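Side-chain contacts in probable enoyl-CoA hydratase/isomerase (Pseudomonas aeruginosa, PDB 7BOR), which binds coenzyme A in a crotonase fold and probably isomerises the double bond of enoyl-CoA substrates: residues L67-Q72 with D227-R232; P92-A97 with R193-L198; G139-L144 with A223-I228. One frame throughout, in Å; residues are numbered along the deposited sequence.

Two of the three contacts end on the same long helix, 200-233. Interaction 3 uses its residues 223-228 and interaction 1 its residues 227-232, the two sharing Asp-227 and Ile-228, and their centres lie about 15 Å apart. Interactions 1 and 2 lie on opposite sides of the chain's centre, about 34 Å apart between centres; interaction 2 is about 27 Å from interaction 3, and its helix, 182-196, directly precedes helix 200-233 in the chain. They also differ in their distance from coenzyme A: the side chain of Phe-69 in interaction 1 comes within about 4 Å of the ligand, that of Ser-140 in interaction 3 remains about 11 Å from it, and interaction 2 lies away from the CoA site.

Interaction 1: residues L67-Q72 with D227-R232; sequences LDFLEQ and DIFSTR
Phe-229 sends its CG anti to the backbone N (chi1 -163°), and this torsion brings the end of its ring closer to helix 66-71 than the initial direction of its side chain would suggest. Phe-69 comes to meet it with a chi1 of -94°, off any staggered value, its CB already directed at helix 200-233. The two rings are the whole of the contact. CZ of Phe-69 approaches CE2 of Phe-229 to 3.5 Å, and CE2 of Phe-69 lies 4.0 Å from CZ of Phe-229. Seen from the Phe-229 ring, Phe-69 arrives at the edge, near the ring plane. The planes are inclined at 61° and the centroids stand 5.7 Å apart, an oblique aromatic pair. Reach matters here, because the nearest CA atoms, those of Phe-69 and Ser-230, are 9.6 Å apart, and the two phenyl groups together span that distance. Phe-69 also touches Leu-242 of helix 236-245 and Asn-64, a CoA-binding residue. Since the side chain of Phe-69 lies about 4 Å from the bound coenzyme A, this buried aromatic pair belongs to the surroundings of the CoA pocket in the crotonase fold.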
loop_
_atom_site.group_PDB
_atom_site.type_symbol
_atom_site.label_atom_id
_atom_site.label_comp_id
_atom_site.label_asym_id
_atom_site.label_seq_id
_atom_site.Cartn_x
_atom_site.Cartn_y
_atom_site.Cartn_z
ATOM N N LEU A 67 -1.380 -7.099 -16.574
ATOM C CA LEU A 67 -0.710 -7.063 -17.873
ATOM C C LEU A 67 0.767 -6.773 -17.720
ATOM O O LEU A 67 1.607 -7.419 -18.355
ATOM C CB LEU A 67 -1.337 -5.997 -18.770
ATOM C CG LEU A 67 -2.617 -6.390 -19.498
ATOM C CD1 LEU A 67 -2.872 -5.395 -20.612
ATOM C CD2 LEU A 67 -2.495 -7.776 -20.059
ATOM N N ASP A 68 1.105 -5.773 -16.898
ATOM C CA ASP A 68 2.506 -5.511 -16.623
ATOM C C ASP A 68 3.181 -6.756 -16.076
ATOM O O ASP A 68 4.308 -7.081 -16.468
ATOM C CB ASP A 68 2.645 -4.346 -15.650
ATOM C CG ASP A 68 2.432 -3.001 -16.318
ATOM O OD1 ASP A 68 1.522 -2.884 -17.192
ATOM O OD2 ASP A 68 3.161 -2.058 -15.932
ATOM N N PHE A 69 2.493 -7.479 -15.188
ATOM C CA PHE A 69 3.064 -8.687 -14.598
ATOM C C PHE A 69 3.314 -9.754 -15.655
ATOM O O PHE A 69 4.317 -10.477 -15.593
ATOM C CB PHE A 69 2.134 -9.251 -13.517
ATOM C CG PHE A 69 2.465 -8.795 -12.138
ATOM C CD1 PHE A 69 3.599 -8.019 -11.895
ATOM C CD2 PHE A 69 1.657 -9.144 -11.073
ATOM C CE1 PHE A 69 3.933 -7.607 -10.622
ATOM C CE2 PHE A 69 1.967 -8.713 -9.801
ATOM C CZ PHE A 69 3.112 -7.953 -9.573
ATOM N N LEU A 70 2.410 -9.861 -16.613
ATOM C CA LEU A 70 2.467 -10.902 -17.628
ATOM C C LEU A 70 3.467 -10.562 -18.728
ATOM O O LEU A 70 4.223 -11.434 -19.156
ATOM C CB LEU A 70 1.077 -11.102 -18.223
ATOM C CG LEU A 70 0.136 -11.945 -17.356
ATOM C CD1 LEU A 70 -1.323 -11.785 -17.813
ATOM C CD2 LEU A 70 0.554 -13.431 -17.352
ATOM N N GLU A 71 3.486 -9.307 -19.194
ATOM C CA GLU A 71 4.306 -8.932 -20.339
ATOM C C GLU A 71 5.758 -8.720 -19.958
ATOM O O GLU A 71 6.655 -8.981 -20.770
ATOM C CB GLU A 71 3.802 -7.647 -20.990
ATOM C CG GLU A 71 2.555 -7.809 -21.818
ATOM C CD GLU A 71 2.079 -6.492 -22.390
ATOM O OE1 GLU A 71 2.772 -5.461 -22.181
ATOM O OE2 GLU A 71 1.028 -6.501 -23.058
ATOM N N GLN A 72 6.010 -8.246 -18.746
ATOM C CA GLN A 72 7.355 -7.846 -18.323
ATOM C C GLN A 72 7.489 -8.125 -16.848
ATOM O O GLN A 72 7.423 -7.200 -16.002
ATOM C CB GLN A 72 7.609 -6.376 -18.674
ATOM C CG GLN A 72 8.897 -5.748 -18.146
ATOM C CD GLN A 72 9.108 -4.335 -18.704
ATOM O OE1 GLN A 72 8.541 -3.982 -19.752
ATOM N NE2 GLN A 72 9.912 -3.524 -18.015
ATOM N N ASP A 227 12.409 -12.248 -4.195
ATOM C CA ASP A 227 13.059 -13.273 -5.013
ATOM C C ASP A 227 12.086 -14.410 -5.306
ATOM O O ASP A 227 11.909 -14.797 -6.468
ATOM C CB ASP A 227 14.331 -13.794 -4.313
ATOM C CG ASP A 227 15.533 -12.805 -4.409
ATOM O OD1 ASP A 227 15.770 -12.148 -5.468
ATOM O OD2 ASP A 227 16.264 -12.691 -3.396
ATOM N N ILE A 228 11.404 -14.926 -4.266
ATOM C CA ILE A 228 10.336 -15.904 -4.485
ATOM C C ILE A 228 9.298 -15.365 -5.468
ATOM O O ILE A 228 8.893 -16.062 -6.401
ATOM C CB ILE A 228 9.678 -16.314 -3.155
ATOM C CG1 ILE A 228 10.738 -16.766 -2.123
ATOM C CG2 ILE A 228 8.634 -17.419 -3.404
ATOM C CD1 ILE A 228 11.444 -18.087 -2.443
ATOM N N PHE A 229 8.847 -14.118 -5.265
ATOM C CA PHE A 229 7.755 -13.549 -6.058
ATOM C C PHE A 229 8.160 -13.402 -7.518
ATOM O O PHE A 229 7.388 -13.706 -8.444
ATOM C CB PHE A 229 7.399 -12.166 -5.497
ATOM C CG PHE A 229 6.062 -11.620 -5.933
ATOM C CD1 PHE A 229 4.913 -11.838 -5.159
ATOM C CD2 PHE A 229 5.958 -10.797 -7.043
ATOM C CE1 PHE A 229 3.709 -11.284 -5.537
ATOM C CE2 PHE A 229 4.746 -10.243 -7.415
ATOM C CZ PHE A 229 3.632 -10.499 -6.677
ATOM N N SER A 230 9.342 -12.833 -7.730
ATOM C CA SER A 230 9.879 -12.696 -9.071
ATOM C C SER A 230 9.986 -14.057 -9.752
ATOM O O SER A 230 9.583 -14.227 -10.903
ATOM C CB SER A 230 11.242 -12.001 -8.977
ATOM O OG SER A 230 11.791 -11.872 -10.274
ATOM N N THR A 231 10.497 -15.052 -9.046
ATOM C CA THR A 231 10.607 -16.359 -9.679
ATOM C C THR A 231 9.228 -16.881 -10.063
ATOM O O THR A 231 9.028 -17.385 -11.182
ATOM C CB THR A 231 11.319 -17.334 -8.751
ATOM O OG1 THR A 231 12.660 -16.889 -8.548
ATOM C CG2 THR A 231 11.331 -18.755 -9.349
ATOM N N ARG A 232 8.247 -16.734 -9.152
ATOM C CA ARG A 232 6.924 -17.301 -9.401
ATOM C C ARG A 232 6.232 -16.588 -10.532
ATOM O O ARG A 232 5.414 -17.202 -11.233
ATOM C CB ARG A 232 6.061 -17.260 -8.140
ATOM C CG ARG A 232 6.582 -18.205 -7.053
ATOM C CD ARG A 232 5.554 -18.413 -5.958
ATOM N NE ARG A 232 4.448 -19.142 -6.550
ATOM C CZ ARG A 232 4.322 -20.451 -6.485
ATOM N NH1 ARG A 232 5.190 -21.154 -5.779
ATOM N NH2 ARG A 232 3.307 -21.043 -7.079
#

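Interaction 2: residues P92-A97 with R193-L198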
loop_
_atom_site.group_PDB
_atom_site.type_symbol
_atom_site.label_atom_id
_atom_site.label_comp_id
_atom_site.label_asym_id
_atom_site.label_seq_id
_atom_site.Cartn_x
_atom_site.Cartn_y
_atom_site.Cartn_z
ATOM N N PRO A 92 10.303 8.971 5.908
ATOM C CA PRO A 92 10.475 9.307 7.328
ATOM C C PRO A 92 9.385 10.176 7.931
ATOM O O PRO A 92 9.368 10.318 9.161
ATOM C CB PRO A 92 11.818 10.060 7.330
ATOM C CG PRO A 92 11.812 10.752 5.993
ATOM C CD PRO A 92 11.165 9.793 5.031
ATOM N N LYS A 93 8.515 10.769 7.158
ATOM C CA LYS A 93 7.440 11.603 7.694
ATOM C C LYS A 93 6.100 10.875 7.697
ATOM O O LYS A 93 5.968 9.768 7.134
ATOM C CB LYS A 93 7.322 12.902 6.892
ATOM C CG LYS A 93 8.653 13.685 6.781
ATOM C CD LYS A 93 8.511 14.911 5.879
ATOM C CE LYS A 93 9.866 15.475 5.495
ATOM N NZ LYS A 93 9.708 16.450 4.362
ATOM N N PRO A 94 5.075 11.456 8.334
ATOM C CA PRO A 94 3.771 10.789 8.420
ATOM C C PRO A 94 3.154 10.490 7.059
ATOM O O PRO A 94 3.027 11.365 6.195
ATOM C CB PRO A 94 2.913 11.762 9.236
ATOM C CG PRO A 94 3.841 12.445 10.118
ATOM C CD PRO A 94 5.156 12.580 9.307
ATOM N N VAL A 95 2.724 9.242 6.887
ATOM C CA VAL A 95 1.990 8.839 5.700
ATOM C C VAL A 95 0.617 8.318 6.129
ATOM O O VAL A 95 0.547 7.427 6.979
ATOM C CB VAL A 95 2.727 7.740 4.919
ATOM C CG1 VAL A 95 2.039 7.562 3.629
ATOM C CG2 VAL A 95 4.147 8.071 4.739
ATOM N N ILE A 96 -0.445 8.821 5.490
ATOM C CA ILE A 96 -1.842 8.474 5.792
ATOM C C ILE A 96 -2.517 7.923 4.544
ATOM O O ILE A 96 -2.485 8.555 3.486
ATOM C CB ILE A 96 -2.613 9.691 6.325
ATOM C CG1 ILE A 96 -1.932 10.181 7.595
ATOM C CG2 ILE A 96 -4.049 9.388 6.581
ATOM C CD1 ILE A 96 -2.573 11.427 8.193
ATOM N N ALA A 97 -3.173 6.772 4.683
ATOM C CA ALA A 97 -4.001 6.204 3.633
ATOM C C ALA A 97 -5.474 6.467 3.895
ATOM O O ALA A 97 -5.930 6.423 5.034
ATOM C CB ALA A 97 -3.813 4.688 3.514
ATOM N N ARG A 193 -4.037 17.270 9.506
ATOM C CA ARG A 193 -4.018 18.575 10.160
ATOM C C ARG A 193 -3.605 18.464 11.625
ATOM O O ARG A 193 -2.970 19.377 12.164
ATOM C CB ARG A 193 -5.398 19.238 10.000
ATOM C CG ARG A 193 -5.811 19.528 8.551
ATOM C CD ARG A 193 -7.216 20.221 8.403
ATOM N NE ARG A 193 -7.688 20.301 7.007
ATOM C CZ ARG A 193 -8.758 19.654 6.510
ATOM N NH1 ARG A 193 -9.113 19.794 5.222
ATOM N NH2 ARG A 193 -9.497 18.867 7.282
ATOM N N ARG A 194 -3.891 17.338 12.279
ATOM C CA ARG A 194 -3.441 17.176 13.658
ATOM C C ARG A 194 -1.925 17.102 13.717
ATOM O O ARG A 194 -1.308 17.643 14.650
ATOM C CB ARG A 194 -4.054 15.926 14.291
ATOM C CG ARG A 194 -5.570 15.893 14.332
ATOM C CD ARG A 194 -6.071 14.587 15.021
ATOM N NE ARG A 194 -5.429 14.369 16.328
ATOM C CZ ARG A 194 -5.800 13.427 17.200
ATOM N NH1 ARG A 194 -6.801 12.613 16.891
ATOM N NH2 ARG A 194 -5.177 13.294 18.374
ATOM N N PHE A 195 -1.309 16.418 12.731
ATOM C CA PHE A 195 0.146 16.283 12.705
ATOM C C PHE A 195 0.792 17.655 12.563
ATOM O O PHE A 195 1.817 17.939 13.195
ATOM C CB PHE A 195 0.610 15.361 11.553
ATOM C CG PHE A 195 0.651 13.878 11.905
ATOM C CD1 PHE A 195 1.427 13.403 12.964
ATOM C CD2 PHE A 195 -0.132 12.956 11.183
ATOM C CE1 PHE A 195 1.420 12.015 13.300
ATOM C CE2 PHE A 195 -0.128 11.594 11.498
ATOM C CZ PHE A 195 0.623 11.124 12.563
ATOM N N LEU A 196 0.177 18.528 11.764
ATOM C CA LEU A 196 0.659 19.900 11.608
ATOM C C LEU A 196 0.780 20.656 12.929
ATOM O O LEU A 196 1.594 21.577 13.028
ATOM C CB LEU A 196 -0.271 20.667 10.675
ATOM C CG LEU A 196 -0.324 19.949 9.323
ATOM C CD1 LEU A 196 -1.170 20.709 8.323
ATOM C CD2 LEU A 196 1.069 19.683 8.757
ATOM N N HIS A 197 0.011 20.293 13.954
ATOM C CA HIS A 197 0.108 20.998 15.233
ATOM C C HIS A 197 1.242 20.515 16.124
ATOM O O HIS A 197 1.475 21.128 17.170
ATOM C CB HIS A 197 -1.177 20.853 16.033
ATOM C CG HIS A 197 -2.359 21.432 15.350
ATOM N ND1 HIS A 197 -2.248 22.476 14.460
ATOM C CD2 HIS A 197 -3.673 21.112 15.401
ATOM C CE1 HIS A 197 -3.445 22.788 14.001
ATOM N NE2 HIS A 197 -4.329 21.986 14.568
ATOM N N LEU A 198 1.921 19.430 15.764
ATOM C CA LEU A 198 2.957 18.831 16.587
ATOM C C LEU A 198 4.342 19.216 16.067
ATOM O O LEU A 198 4.519 19.603 14.904
ATOM C CB LEU A 198 2.797 17.305 16.606
ATOM C CG LEU A 198 1.431 16.785 17.066
ATOM C CD1 LEU A 198 1.321 15.276 16.870
ATOM C CD2 LEU A 198 1.146 17.110 18.498
#
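The extended backbone entering strand 95-99 runs past the C-terminal end of helix 182-196, with the CA atoms of Pro-94 and Phe-195 7.9 Å apart at their nearest. Phe-195 supplies the helix side of the contact, and Pro-94 and Ile-96 supply the other. These two alternate with Val-95, whose CB points away, as expected of neighbouring residues in an extended chain. Pro-94 lies over one face of the phenyl ring: its CB is 3.8 Å from the ring centroid of Phe-195 and only 14° off the ring normal, which meets the geometry of a CH-pi interaction. CG of Pro-94 extends the coverage over the same face, 3.9 Å from CD1 of Phe-195. Ile-96 approaches differently. Its CG1 is anti to the carbonyl carbon (chi1 -60°) and the chain then extends, carrying CD1 to the ring edge, near its plane, 4.1 Å from CE2 of Phe-195. One aromatic side chain is therefore met on a face by a proline and at its edge by an isoleucine, both through apolar contacts. Further side chains join this cluster: Phe-195 also touches Val-50, Leu-116 and Val-203, the last on helix 200-233. Backbone bonds from Pro-94 and Ile-96 to Val-51 tie the segment to strand 50-54. The contact thus packs a helix end against the central strands of the mixed six-stranded sheet, a helix-on-sheet arrangement belonging to the crotonase fold.

Interaction 3: residues G139-L144 with A223-I228; sequences GSSLIL and AEEGDI
The N-terminus of helix 140-148, with Gly-139 at the N-cap position, is bound by a carboxylate from another helix: Glu-225, on helix 200-233, directs its side chain at the backbone around Gly-139. Its CG stands anti to the carbonyl carbon and the chain runs extended beyond it, delivering both oxygens to the N-terminus of the helix. OE1 of Glu-225 accepts from the backbone N of Gly-139 at 2.6 Å, with an N-H...O angle of 161°; the donor comes from the syn side, somewhat out of the carboxylate plane. OE2 takes two bonds from a single residue. The backbone N of Ser-141 reaches OE2 of Glu-225 at 3.1 Å, nearly in line with the C-O bond, while OG of Ser-141 donates to the anti lone pair of that oxygen at 2.6 Å. The serine can do both because its OG sits between its own backbone N and carbonyl carbon (chi1 65°). The N-H groups of the N-cap residue and of Ser-141 in the first turn thus bind a side chain from a distant helix, and within the crotonase fold this joins two helices whose local axes approach to 10.8 Å at 134°, nearer antiparallel than parallel. Three bonds to two oxygens fix the rotation of the carboxylate. Glu-225 is buried, and the N-H groups and positive end of the helix dipole would be expected to favour its charged form. The hydroxyl of the intervening Ser-140 turns elsewhere, bonding to the carbonyl O of Glu-137. Beside these bonds, Ser-141 and Leu-142 both touch Val-221, one turn earlier on helix 200-233.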
loop_
_atom_site.group_PDB
_atom_site.type_symbol
_atom_site.label_atom_id
_atom_site.label_comp_id
_atom_site.label_asym_id
_atom_site.label_seq_id
_atom_site.Cartn_x
_atom_site.Cartn_y
_atom_site.Cartn_z
ATOM N N GLY A 139 6.621 -7.396 2.698
ATOM C CA GLY A 139 6.846 -7.710 4.091
ATOM C C GLY A 139 5.646 -8.235 4.867
ATOM O O GLY A 139 5.745 -8.470 6.084
ATOM N N SER A 140 4.534 -8.471 4.185
ATOM C CA SER A 140 3.324 -8.955 4.824
ATOM C C SER A 140 3.520 -10.322 5.444
ATOM O O SER A 140 2.798 -10.658 6.377
ATOM C CB SER A 140 2.210 -9.009 3.803
ATOM O OG SER A 140 2.507 -9.881 2.721
ATOM N N SER A 141 4.478 -11.128 4.937
ATOM C CA SER A 141 4.753 -12.428 5.548
ATOM C C SER A 141 5.401 -12.273 6.905
ATOM O O SER A 141 5.343 -13.185 7.730
ATOM C CB SER A 141 5.675 -13.281 4.652
ATOM O OG SER A 141 6.944 -12.691 4.532
ATOM N N LEU A 142 6.016 -11.127 7.160
ATOM C CA LEU A 142 6.470 -10.822 8.509
ATOM C C LEU A 142 5.444 -10.024 9.323
ATOM O O LEU A 142 5.190 -10.343 10.487
ATOM C CB LEU A 142 7.771 -10.034 8.418
ATOM C CG LEU A 142 8.346 -9.513 9.732
ATOM C CD1 LEU A 142 8.842 -10.712 10.508
ATOM C CD2 LEU A 142 9.371 -8.494 9.422
ATOM N N ILE A 143 4.947 -8.926 8.759
ATOM C CA ILE A 143 4.111 -7.995 9.523
ATOM C C ILE A 143 2.821 -8.665 9.979
ATOM O O ILE A 143 2.414 -8.520 11.129
ATOM C CB ILE A 143 3.831 -6.725 8.697
ATOM C CG1 ILE A 143 5.138 -5.973 8.467
ATOM C CG2 ILE A 143 2.779 -5.793 9.350
ATOM C CD1 ILE A 143 5.017 -4.828 7.461
ATOM N N LEU A 144 2.176 -9.410 9.112
ATOM C CA LEU A 144 0.834 -9.894 9.481
ATOM C C LEU A 144 0.827 -10.971 10.565
ATOM O O LEU A 144 0.009 -10.895 11.489
ATOM C CB LEU A 144 0.091 -10.410 8.255
ATOM C CG LEU A 144 -0.379 -9.324 7.280
ATOM C CD1 LEU A 144 -1.116 -9.997 6.124
ATOM C CD2 LEU A 144 -1.274 -8.241 7.908
ATOM N N ALA A 223 13.362 -8.636 0.773
ATOM C CA ALA A 223 14.269 -9.205 -0.233
ATOM C C ALA A 223 13.991 -10.687 -0.478
ATOM O O ALA A 223 13.925 -11.121 -1.633
ATOM C CB ALA A 223 15.734 -8.983 0.157
ATOM N N GLU A 224 13.810 -11.497 0.575
ATOM C CA GLU A 224 13.488 -12.905 0.313
ATOM C C GLU A 224 12.156 -13.024 -0.436
ATOM O O GLU A 224 12.079 -13.689 -1.483
ATOM C CB GLU A 224 13.463 -13.746 1.596
ATOM C CG GLU A 224 13.347 -15.285 1.305
ATOM C CD GLU A 224 13.297 -16.209 2.566
ATOM O OE1 GLU A 224 13.303 -15.727 3.727
ATOM O OE2 GLU A 224 13.242 -17.451 2.392
ATOM N N GLU A 225 11.090 -12.351 0.065
ATOM C CA GLU A 225 9.794 -12.413 -0.603
ATOM C C GLU A 225 9.920 -12.061 -2.080
ATOM O O GLU A 225 9.292 -12.687 -2.934
ATOM C CB GLU A 225 8.769 -11.424 0.012
ATOM C CG GLU A 225 8.350 -11.651 1.435
ATOM C CD GLU A 225 7.461 -10.509 1.916
ATOM O OE1 GLU A 225 7.518 -9.431 1.261
ATOM O OE2 GLU A 225 6.727 -10.725 2.914
ATOM N N GLY A 226 10.716 -11.038 -2.383
ATOM C CA GLY A 226 10.776 -10.518 -3.733
ATOM C C GLY A 226 11.437 -11.484 -4.687
ATOM O O GLY A 226 11.059 -11.550 -5.857
ATOM N N ASP A 227 12.409 -12.248 -4.195
ATOM C CA ASP A 227 13.059 -13.273 -5.013
ATOM C C ASP A 227 12.086 -14.410 -5.306
ATOM O O ASP A 227 11.909 -14.797 -6.468
ATOM C CB ASP A 227 14.331 -13.794 -4.313
ATOM C CG ASP A 227 15.533 -12.805 -4.409
ATOM O OD1 ASP A 227 15.770 -12.148 -5.468
ATOM O OD2 ASP A 227 16.264 -12.691 -3.396
ATOM N N ILE A 228 11.404 -14.926 -4.266
ATOM C CA ILE A 228 10.336 -15.904 -4.485
ATOM C C ILE A 228 9.298 -15.365 -5.468
ATOM O O ILE A 228 8.893 -16.062 -6.401
ATOM C CB ILE A 228 9.678 -16.314 -3.155
ATOM C CG1 ILE A 228 10.738 -16.766 -2.123
ATOM C CG2 ILE A 228 8.634 -17.419 -3.404
ATOM C CD1 ILE A 228 11.444 -18.087 -2.443
#